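Teicoplanin pseudoaglycone deacetylases Orf2 (Actinoplanes teichomyceticus, PDB 3DFF) is a zinc-dependent deacetylase that probably hydrolyses a non-peptide amide bond of the teicoplanin pseudoaglycone in the making of the lipoglycopeptide antibiotic. Local coordinates at residues 85-90 with 219-224; 139-144 with 175-180; 198-203 with 265-270. All blocks are in the same frame, centred on the assembly; numbering follows the deposited sequence.

In the fold
From the N terminus, strand 9-14, helix 19-33 and strand 37-42 come before any of the contacts. Contact 1 opens at the end of helix 71-85 and closes a long loop when helix 216-226 arrives. Contact 2 is nested inside that loop and joins two successive long helices, 126-147 and 162-178. Contact 3 opens at 198-203, after contact 2 has closed, and ends on strand 263-269. Its segments therefore alternate with those of contact 1. Contacts 1 and 3 both reach the seven-stranded mixed sheet, with centres about 29 Å apart. Contacts 2 and 3 touch where His176 packs on Arg269. Together they tie helices to one another and the C-terminal strand to the loop before strand 204-211.

Contact 1: 85-90 with 219-224; sequences HLRVAH and RSQKFQ
His85 NE2 donates a short hydrogen bond of 2.7 Å to Gln224 OE1. The oxygen lies at the ring edge, close to the ring plane, and receives the N-H on a lone pair. Ring and amide are steeply turned against each other, with their planes 70° apart. With CG anti to the backbone N (chi1 -163°), the imidazole of His85 reaches out to helix 216-226. Its CD2 comes to 3.7 Å from Gln224 CB.

A second bond runs the other way. Gln221, its chain extended beyond CG, reaches across to segment 85-90, and NE2 donates to His85 O at 3.0 Å. The bond is nearly straight (171°) and lies in the amide plane, so it fixes how the amide is turned. It satisfies a carbonyl in the last turn of helix 71-85. Beside these bonds, Leu86 CD2 packs on Gln221 CG at 3.9 Å and also touches the backbone of Lys222. The amine of Lys222 turns elsewhere, to Glu262, Tyr260 and Leu22 O. Leu86 and Gln221 also meet Ala29 of helix 19-33.

At Arg87, helix 71-85 ends in a Schellman motif. The chain then enters strand 89-92, a helix-to-strand turn of this Rossmann-like alpha/beta fold.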
loop_
_atom_site.group_PDB
_atom_site.type_symbol
_atom_site.label_atom_id
_atom_site.label_comp_id
_atom_site.label_asym_id
_atom_site.label_seq_id
_atom_site.Cartn_x
_atom_site.Cartn_y
_atom_site.Cartn_z
ATOM N N HIS A 85 -11.774 -1.654 -12.480
ATOM C CA HIS A 85 -11.206 -2.424 -13.591
ATOM C C HIS A 85 -10.879 -3.860 -13.202
ATOM O O HIS A 85 -11.033 -4.779 -14.033
ATOM C CB HIS A 85 -9.978 -1.740 -14.191
ATOM C CG HIS A 85 -9.620 -2.255 -15.552
ATOM N ND1 HIS A 85 -10.321 -1.903 -16.689
ATOM C CD2 HIS A 85 -8.647 -3.107 -15.957
ATOM C CE1 HIS A 85 -9.789 -2.514 -17.735
ATOM N NE2 HIS A 85 -8.773 -3.250 -17.318
ATOM N N LEU A 86 -10.431 -4.055 -11.957
ATOM C CA LEU A 86 -10.165 -5.395 -11.386
ATOM C C LEU A 86 -11.449 -6.091 -10.943
ATOM O O LEU A 86 -11.426 -7.242 -10.474
ATOM C CB LEU A 86 -9.197 -5.311 -10.200
ATOM C CG LEU A 86 -7.808 -4.750 -10.494
ATOM C CD1 LEU A 86 -6.987 -4.718 -9.206
ATOM C CD2 LEU A 86 -7.113 -5.622 -11.531
ATOM N N ARG A 87 -12.551 -5.349 -11.074
ATOM C CA ARG A 87 -13.900 -5.756 -10.682
ATOM C C ARG A 87 -13.998 -6.019 -9.178
ATOM O O ARG A 87 -14.656 -6.952 -8.728
ATOM C CB ARG A 87 -14.399 -6.922 -11.567
ATOM C CG ARG A 87 -14.141 -6.664 -13.058
ATOM C CD ARG A 87 -14.657 -7.806 -13.928
ATOM N NE ARG A 87 -16.066 -7.614 -14.258
ATOM C CZ ARG A 87 -16.533 -7.422 -15.492
ATOM N NH1 ARG A 87 -15.707 -7.418 -16.531
ATOM N NH2 ARG A 87 -17.838 -7.252 -15.685
ATOM N N VAL A 88 -13.334 -5.169 -8.391
ATOM C CA VAL A 88 -13.337 -5.302 -6.924
ATOM C C VAL A 88 -13.809 -4.007 -6.207
ATOM O O VAL A 88 -13.747 -2.920 -6.783
ATOM C CB VAL A 88 -11.947 -5.752 -6.350
ATOM C CG1 VAL A 88 -11.444 -7.034 -7.013
ATOM C CG2 VAL A 88 -10.913 -4.649 -6.510
ATOM N N ALA A 89 -14.256 -4.152 -4.959
ATOM C CA ALA A 89 -14.795 -3.041 -4.138
ATOM C C ALA A 89 -13.692 -2.223 -3.465
ATOM O O ALA A 89 -12.601 -2.739 -3.189
ATOM C CB ALA A 89 -15.741 -3.592 -3.064
ATOM N N HIS A 90 -14.004 -0.960 -3.157
ATOM C CA HIS A 90 -13.047 -0.039 -2.519
ATOM C C HIS A 90 -13.651 0.528 -1.252
ATOM O O HIS A 90 -14.883 0.610 -1.131
ATOM C CB HIS A 90 -12.728 1.123 -3.460
ATOM C CG HIS A 90 -13.930 1.935 -3.845
ATOM N ND1 HIS A 90 -14.307 3.082 -3.177
ATOM C CD2 HIS A 90 -14.855 1.746 -4.817
ATOM C CE1 HIS A 90 -15.406 3.573 -3.728
ATOM N NE2 HIS A 90 -15.766 2.775 -4.719
ATOM N N ARG A 219 -2.477 -10.689 -15.660
ATOM C CA ARG A 219 -1.371 -9.747 -15.755
ATOM C C ARG A 219 -1.825 -8.524 -16.538
ATOM O O ARG A 219 -1.547 -7.390 -16.144
ATOM C CB ARG A 219 -0.141 -10.385 -16.418
ATOM C CG ARG A 219 0.979 -9.385 -16.717
ATOM C CD ARG A 219 2.026 -9.952 -17.677
ATOM N NE ARG A 219 2.857 -8.915 -18.298
ATOM C CZ ARG A 219 2.523 -8.177 -19.363
ATOM N NH1 ARG A 219 1.337 -8.306 -19.956
ATOM N NH2 ARG A 219 3.373 -7.268 -19.823
ATOM N N SER A 220 -2.517 -8.756 -17.654
ATOM C CA SER A 220 -2.978 -7.668 -18.487
ATOM C C SER A 220 -3.930 -6.779 -17.678
ATOM O O SER A 220 -3.849 -5.554 -17.743
ATOM C CB SER A 220 -3.673 -8.210 -19.746
ATOM O OG SER A 220 -4.074 -7.148 -20.592
ATOM N N GLN A 221 -4.803 -7.417 -16.908
ATOM C CA GLN A 221 -5.826 -6.700 -16.150
ATOM C C GLN A 221 -5.156 -5.852 -15.074
ATOM O O GLN A 221 -5.449 -4.662 -14.946
ATOM C CB GLN A 221 -6.804 -7.692 -15.538
ATOM C CG GLN A 221 -8.057 -7.055 -14.984
ATOM C CD GLN A 221 -9.029 -8.082 -14.466
ATOM O OE1 GLN A 221 -8.730 -9.287 -14.419
ATOM N NE2 GLN A 221 -10.217 -7.622 -14.080
ATOM N N LYS A 222 -4.230 -6.464 -14.341
ATOM C CA LYS A 222 -3.430 -5.743 -13.348
ATOM C C LYS A 222 -2.764 -4.516 -13.974
ATOM O O LYS A 222 -2.895 -3.403 -13.472
ATOM C CB LYS A 222 -2.349 -6.643 -12.758
ATOM C CG LYS A 222 -1.477 -5.906 -11.698
ATOM C CD LYS A 222 -0.272 -6.746 -11.257
ATOM C CE LYS A 222 0.641 -5.928 -10.339
ATOM N NZ LYS A 222 1.602 -6.774 -9.557
ATOM N N PHE A 223 -2.005 -4.718 -15.050
ATOM C CA PHE A 223 -1.265 -3.620 -15.670
ATOM C C PHE A 223 -2.183 -2.518 -16.200
ATOM O O PHE A 223 -1.860 -1.344 -16.068
ATOM C CB PHE A 223 -0.310 -4.144 -16.767
ATOM C CG PHE A 223 0.905 -4.890 -16.232
ATOM C CD1 PHE A 223 1.037 -5.212 -14.880
ATOM C CD2 PHE A 223 1.911 -5.291 -17.112
ATOM C CE1 PHE A 223 2.163 -5.918 -14.398
ATOM C CE2 PHE A 223 3.030 -5.992 -16.651
ATOM C CZ PHE A 223 3.161 -6.310 -15.299
ATOM N N GLN A 224 -3.329 -2.896 -16.784
ATOM C CA GLN A 224 -4.325 -1.911 -17.217
ATOM C C GLN A 224 -4.837 -1.127 -15.999
ATOM O O GLN A 224 -5.035 0.077 -16.080
ATOM C CB GLN A 224 -5.500 -2.587 -17.927
ATOM C CG GLN A 224 -5.177 -3.057 -19.340
ATOM C CD GLN A 224 -6.143 -4.103 -19.861
ATOM O OE1 GLN A 224 -7.213 -4.335 -19.293
ATOM N NE2 GLN A 224 -5.759 -4.754 -20.955
#

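Contact 2: 139-144 with 175-180; sequences DIRSII and THEKNV
A bend at chi3 (-64°) turns the guanidinium of Arg141 toward Glu177, whose extended chain brings OE1 over one guanidinium face, near NH1. A bend at chi2 (-74°) carries the Lys178 chain across the stem of Arg141.

The two flat groups of Arg141 and Glu177 are close to parallel, 13° apart. Arg141 NH1 lies 3.1 Å from Glu177 OE1 and 3.3 Å from Glu177 OE2. Glu177 OE1 stands well out of the guanidinium plane, and no N-H points at it. This salt bridge therefore rests on charge alone. The stronger polar partner of Arg141 is Asp138, which pairs with NH2.

Lys178 crosses Arg141 at about a right angle, with its CE 3.9 Å from Arg141 CG. Its amine forms a salt bridge with Asp145, which probably eases the repulsion between the like charges of Lys178 and Arg141. Deeper in, Ile144 CG2 packs on Val180 CG2 at 3.9 Å and on Lys178 CG at 4.0 Å. Ile144 CD1 also reaches Thr175 CG2 at 4.3 Å. Helix 162-178 ends in a Schellman motif at Asn179, and just beyond it Val180 lies against Ile144.

Pro149 lies against both Ile144 and Val180. Ile140 continues the helix packing onto Ala170, Ala171 and Ala174. On the sheet side, Ile140 and Ile143 of helix 126-147 rest on strands 9-14 and 37-42.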
loop_
_atom_site.group_PDB
_atom_site.type_symbol
_atom_site.label_atom_id
_atom_site.label_comp_id
_atom_site.label_asym_id
_atom_site.label_seq_id
_atom_site.Cartn_x
_atom_site.Cartn_y
_atom_site.Cartn_z
ATOM N N ASP A 139 -9.596 1.362 13.461
ATOM C CA ASP A 139 -10.381 1.366 12.235
ATOM C C ASP A 139 -10.368 0.010 11.526
ATOM O O ASP A 139 -11.397 -0.442 11.020
ATOM C CB ASP A 139 -9.910 2.484 11.294
ATOM C CG ASP A 139 -10.438 3.842 11.708
ATOM O OD1 ASP A 139 -10.772 4.018 12.893
ATOM O OD2 ASP A 139 -10.539 4.721 10.842
ATOM N N ILE A 140 -9.218 -0.649 11.502
ATOM C CA ILE A 140 -9.146 -1.977 10.895
ATOM C C ILE A 140 -9.986 -2.980 11.675
ATOM O O ILE A 140 -10.676 -3.792 11.055
ATOM C CB ILE A 140 -7.696 -2.486 10.710
ATOM C CG1 ILE A 140 -6.930 -1.565 9.754
ATOM C CG2 ILE A 140 -7.701 -3.924 10.155
ATOM C CD1 ILE A 140 -5.412 -1.821 9.768
ATOM N N ARG A 141 -9.950 -2.900 13.007
ATOM C CA ARG A 141 -10.788 -3.780 13.843
ATOM C C ARG A 141 -12.262 -3.592 13.529
ATOM O O ARG A 141 -12.998 -4.573 13.388
ATOM C CB ARG A 141 -10.508 -3.545 15.320
ATOM C CG ARG A 141 -9.322 -4.374 15.831
ATOM C CD ARG A 141 -9.229 -4.366 17.347
ATOM N NE ARG A 141 -8.969 -3.019 17.852
ATOM C CZ ARG A 141 -7.755 -2.487 17.977
ATOM N NH1 ARG A 141 -6.670 -3.192 17.682
ATOM N NH2 ARG A 141 -7.620 -1.253 18.426
ATOM N N SER A 142 -12.674 -2.339 13.360
ATOM C CA SER A 142 -14.059 -2.015 13.018
ATOM C C SER A 142 -14.442 -2.614 11.674
ATOM O O SER A 142 -15.506 -3.212 11.542
ATOM C CB SER A 142 -14.277 -0.501 13.029
ATOM O OG SER A 142 -14.048 -0.002 14.331
ATOM N N ILE A 143 -13.552 -2.492 10.686
ATOM C CA ILE A 143 -13.806 -3.011 9.356
ATOM C C ILE A 143 -13.837 -4.546 9.355
ATOM O O ILE A 143 -14.659 -5.145 8.667
ATOM C CB ILE A 143 -12.790 -2.444 8.328
ATOM C CG1 ILE A 143 -13.020 -0.944 8.151
ATOM C CG2 ILE A 143 -12.902 -3.145 6.987
ATOM C CD1 ILE A 143 -11.800 -0.205 7.634
ATOM N N ILE A 144 -12.963 -5.168 10.136
ATOM C CA ILE A 144 -12.992 -6.622 10.301
ATOM C C ILE A 144 -14.355 -7.064 10.858
ATOM O O ILE A 144 -14.924 -8.032 10.377
ATOM C CB ILE A 144 -11.836 -7.139 11.182
ATOM C CG1 ILE A 144 -10.509 -7.075 10.422
ATOM C CG2 ILE A 144 -12.067 -8.584 11.629
ATOM C CD1 ILE A 144 -9.297 -7.217 11.312
ATOM N N THR A 175 -5.487 -7.905 13.248
ATOM C CA THR A 175 -5.737 -9.306 12.857
ATOM C C THR A 175 -5.368 -10.278 13.972
ATOM O O THR A 175 -6.006 -11.331 14.125
ATOM C CB THR A 175 -5.002 -9.731 11.547
ATOM O OG1 THR A 175 -3.583 -9.539 11.696
ATOM C CG2 THR A 175 -5.553 -8.994 10.325
ATOM N N HIS A 176 -4.352 -9.936 14.754
ATOM C CA HIS A 176 -3.964 -10.776 15.879
ATOM C C HIS A 176 -5.076 -10.799 16.920
ATOM O O HIS A 176 -5.507 -11.880 17.359
ATOM C CB HIS A 176 -2.664 -10.267 16.484
ATOM C CG HIS A 176 -2.158 -11.096 17.613
ATOM N ND1 HIS A 176 -1.481 -10.552 18.681
ATOM C CD2 HIS A 176 -2.232 -12.428 17.849
ATOM C CE1 HIS A 176 -1.147 -11.518 19.523
ATOM N NE2 HIS A 176 -1.589 -12.663 19.037
ATOM N N GLU A 177 -5.542 -9.615 17.304
ATOM C CA GLU A 177 -6.605 -9.485 18.303
ATOM C C GLU A 177 -7.880 -10.167 17.847
ATOM O O GLU A 177 -8.549 -10.831 18.656
ATOM C CB GLU A 177 -6.877 -8.018 18.612
ATOM C CG GLU A 177 -5.766 -7.364 19.412
ATOM C CD GLU A 177 -5.966 -5.876 19.617
ATOM O OE1 GLU A 177 -7.130 -5.426 19.772
ATOM O OE2 GLU A 177 -4.942 -5.156 19.636
ATOM N N LYS A 178 -8.211 -10.003 16.567
ATOM C CA LYS A 178 -9.419 -10.589 15.974
ATOM C C LYS A 178 -9.277 -12.047 15.516
ATOM O O LYS A 178 -10.255 -12.656 15.084
ATOM C CB LYS A 178 -9.938 -9.725 14.811
ATOM C CG LYS A 178 -10.392 -8.325 15.209
ATOM C CD LYS A 178 -11.723 -8.353 15.943
ATOM C CE LYS A 178 -12.090 -6.977 16.468
ATOM N NZ LYS A 178 -13.380 -7.025 17.217
ATOM N N ASN A 179 -8.061 -12.588 15.590
ATOM C CA ASN A 179 -7.774 -13.960 15.157
ATOM C C ASN A 179 -8.154 -14.212 13.694
ATOM O O ASN A 179 -8.853 -15.177 13.375
ATOM C CB ASN A 179 -8.459 -14.972 16.094
ATOM C CG ASN A 179 -7.668 -16.256 16.254
ATOM O OD1 ASN A 179 -6.602 -16.435 15.651
ATOM N ND2 ASN A 179 -8.199 -17.174 17.066
ATOM N N VAL A 180 -7.695 -13.327 12.807
ATOM C CA VAL A 180 -7.917 -13.444 11.365
ATOM C C VAL A 180 -6.568 -13.699 10.670
ATOM O O VAL A 180 -5.575 -13.022 10.995
ATOM C CB VAL A 180 -8.568 -12.140 10.790
ATOM C CG1 VAL A 180 -8.714 -12.209 9.294
ATOM C CG2 VAL A 180 -9.940 -11.867 11.428
#

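Contact 3: 198-203 with 265-270; sequences VELPQG and WPVVRS
One direct hydrogen bond joins the segments, from Ser270 N to Gly203 O at 2.8 Å. It is nearly straight at the hydrogen (173°). The donor stands 52° out of the carbonyl plane, so it does not use a lone pair. Gly203 O is also hydrogen-bonded to OG of the C-terminal Ser273, which bonds Ser270 O as well.

Weaker contacts gather on this oxygen too. Arg269 CA makes a CA-H...O contact with Gly203 O at 3.4 Å. The Arg269 chain, bent at chi2 and chi3, folds back over the glycine. Gly203 O then sits 3.2 Å above the guanidinium plane, offset toward the rim. No N-H points at it there, so the attraction is probably between the positive charge and the carbonyl dipole. Gly203 adopts a positive phi (97°), and having no side chain it lets the guanidinium lie close. Arg269 further makes a cation-pi contact with Phe204.

Two waters bridge the segments. One donates to Gln202 O at 2.9 Å and accepts from Arg269 NH1 at 2.7 Å, lying at the edge of the guanidinium and in its plane. The other accepts from Gly203 N at 2.8 Å and is hydrogen-bonded to Ser270 OG at 2.7 Å.

The apolar part is small. Leu200 CD1 meets Val267 CG1 at 4.5 Å, and both side chains also pack on Leu184 of strand 182-185.

The contact joins the end of strand 263-269 to the loop just before its antiparallel partner 204-211. It is mostly polar and partly water-mediated, with little apolar burial, so its specificity probably rests on the Gly203 backbone atoms.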
loop_
_atom_site.group_PDB
_atom_site.type_symbol
_atom_site.label_atom_id
_atom_site.label_comp_id
_atom_site.label_asym_id
_atom_site.label_seq_id
_atom_site.Cartn_x
_atom_site.Cartn_y
_atom_site.Cartn_z
ATOM N N VAL A 198 12.527 -7.198 6.172
ATOM C CA VAL A 198 11.808 -6.242 7.016
ATOM C C VAL A 198 11.839 -6.654 8.490
ATOM O O VAL A 198 12.006 -7.831 8.821
ATOM C CB VAL A 198 10.320 -6.003 6.563
ATOM C CG1 VAL A 198 10.255 -5.320 5.196
ATOM C CG2 VAL A 198 9.512 -7.294 6.568
ATOM N N GLU A 199 11.707 -5.663 9.363
ATOM C CA GLU A 199 11.650 -5.897 10.795
ATOM C C GLU A 199 10.187 -5.738 11.203
ATOM O O GLU A 199 9.611 -4.656 11.072
ATOM C CB GLU A 199 12.552 -4.889 11.532
ATOM C CG GLU A 199 12.366 -4.828 13.070
ATOM C CD GLU A 199 13.413 -5.622 13.858
ATOM O OE1 GLU A 199 13.115 -6.033 15.014
ATOM O OE2 GLU A 199 14.533 -5.834 13.332
ATOM N N LEU A 200 9.592 -6.831 11.677
ATOM C CA LEU A 200 8.204 -6.840 12.126
ATOM C C LEU A 200 8.127 -6.517 13.626
ATOM O O LEU A 200 9.115 -6.652 14.335
ATOM C CB LEU A 200 7.587 -8.215 11.856
ATOM C CG LEU A 200 7.478 -8.623 10.380
ATOM C CD1 LEU A 200 6.884 -10.010 10.249
ATOM C CD2 LEU A 200 6.640 -7.617 9.558
ATOM N N PRO A 201 6.945 -6.103 14.114
ATOM C CA PRO A 201 6.826 -5.923 15.572
ATOM C C PRO A 201 7.057 -7.221 16.317
ATOM O O PRO A 201 6.786 -8.298 15.777
ATOM C CB PRO A 201 5.379 -5.450 15.772
ATOM C CG PRO A 201 4.927 -4.968 14.412
ATOM C CD PRO A 201 5.703 -5.770 13.399
ATOM N N GLN A 202 7.548 -7.094 17.545
ATOM C CA GLN A 202 7.873 -8.247 18.391
ATOM C C GLN A 202 6.700 -9.217 18.434
ATOM O O GLN A 202 5.546 -8.811 18.556
ATOM C CB GLN A 202 8.251 -7.784 19.799
ATOM C CG GLN A 202 8.824 -8.884 20.710
ATOM C CD GLN A 202 10.289 -9.260 20.413
ATOM O OE1 GLN A 202 10.785 -10.287 20.905
ATOM N NE2 GLN A 202 10.984 -8.433 19.634
ATOM N N GLY A 203 7.011 -10.504 18.318
ATOM C CA GLY A 203 5.993 -11.535 18.371
ATOM C C GLY A 203 5.472 -12.065 17.054
ATOM O O GLY A 203 4.786 -13.085 17.029
ATOM N N TRP A 265 3.802 -13.462 1.831
ATOM C CA TRP A 265 4.245 -14.289 2.944
ATOM C C TRP A 265 3.139 -14.352 3.970
ATOM O O TRP A 265 2.498 -13.327 4.241
ATOM C CB TRP A 265 5.448 -13.683 3.646
ATOM C CG TRP A 265 6.671 -13.534 2.826
ATOM C CD1 TRP A 265 7.686 -14.436 2.690
ATOM C CD2 TRP A 265 7.036 -12.390 2.045
ATOM N NE1 TRP A 265 8.662 -13.924 1.865
ATOM C CE2 TRP A 265 8.287 -12.673 1.454
ATOM C CE3 TRP A 265 6.428 -11.153 1.792
ATOM C CZ2 TRP A 265 8.943 -11.763 0.616
ATOM C CZ3 TRP A 265 7.087 -10.239 0.961
ATOM C CH2 TRP A 265 8.331 -10.556 0.384
ATOM N N PRO A 266 2.923 -15.530 4.582
ATOM C CA PRO A 266 1.978 -15.538 5.704
ATOM C C PRO A 266 2.670 -14.947 6.919
ATOM O O PRO A 266 3.891 -15.061 7.041
ATOM C CB PRO A 266 1.707 -17.028 5.912
ATOM C CG PRO A 266 2.997 -17.697 5.468
ATOM C CD PRO A 266 3.504 -16.865 4.318
ATOM N N VAL A 267 1.915 -14.290 7.799
ATOM C CA VAL A 267 2.467 -13.802 9.047
ATOM C C VAL A 267 1.952 -14.686 10.173
ATOM O O VAL A 267 0.737 -14.863 10.330
ATOM C CB VAL A 267 2.048 -12.357 9.365
ATOM C CG1 VAL A 267 2.841 -11.851 10.556
ATOM C CG2 VAL A 267 2.301 -11.487 8.169
ATOM N N VAL A 268 2.880 -15.238 10.930
ATOM C CA VAL A 268 2.533 -16.138 12.022
ATOM C C VAL A 268 3.158 -15.627 13.315
ATOM O O VAL A 268 3.961 -14.686 13.307
ATOM C CB VAL A 268 2.961 -17.584 11.688
ATOM C CG1 VAL A 268 2.305 -18.055 10.386
ATOM C CG2 VAL A 268 4.499 -17.677 11.610
ATOM N N ARG A 269 2.777 -16.217 14.446
ATOM C CA ARG A 269 3.358 -15.837 15.712
ATOM C C ARG A 269 4.723 -16.497 15.906
ATOM O O ARG A 269 4.921 -17.683 15.561
ATOM C CB ARG A 269 2.412 -16.188 16.872
ATOM C CG ARG A 269 1.094 -15.435 16.802
ATOM C CD ARG A 269 1.299 -13.946 17.056
ATOM N NE ARG A 269 1.749 -13.707 18.418
ATOM C CZ ARG A 269 2.079 -12.526 18.936
ATOM N NH1 ARG A 269 2.029 -11.416 18.207
ATOM N NH2 ARG A 269 2.463 -12.444 20.195
ATOM N N SER A 270 5.651 -15.722 16.447
ATOM C CA SER A 270 6.988 -16.211 16.746
ATOM C C SER A 270 6.920 -17.284 17.827
ATOM O O SER A 270 5.980 -17.291 18.631
ATOM C CB SER A 270 7.861 -15.063 17.241
ATOM O OG SER A 270 8.015 -14.092 16.220
HETATM O O HOH W 1 3.016 -9.434 19.818
HETATM O O HOH W 2 9.164 -11.822 17.180
#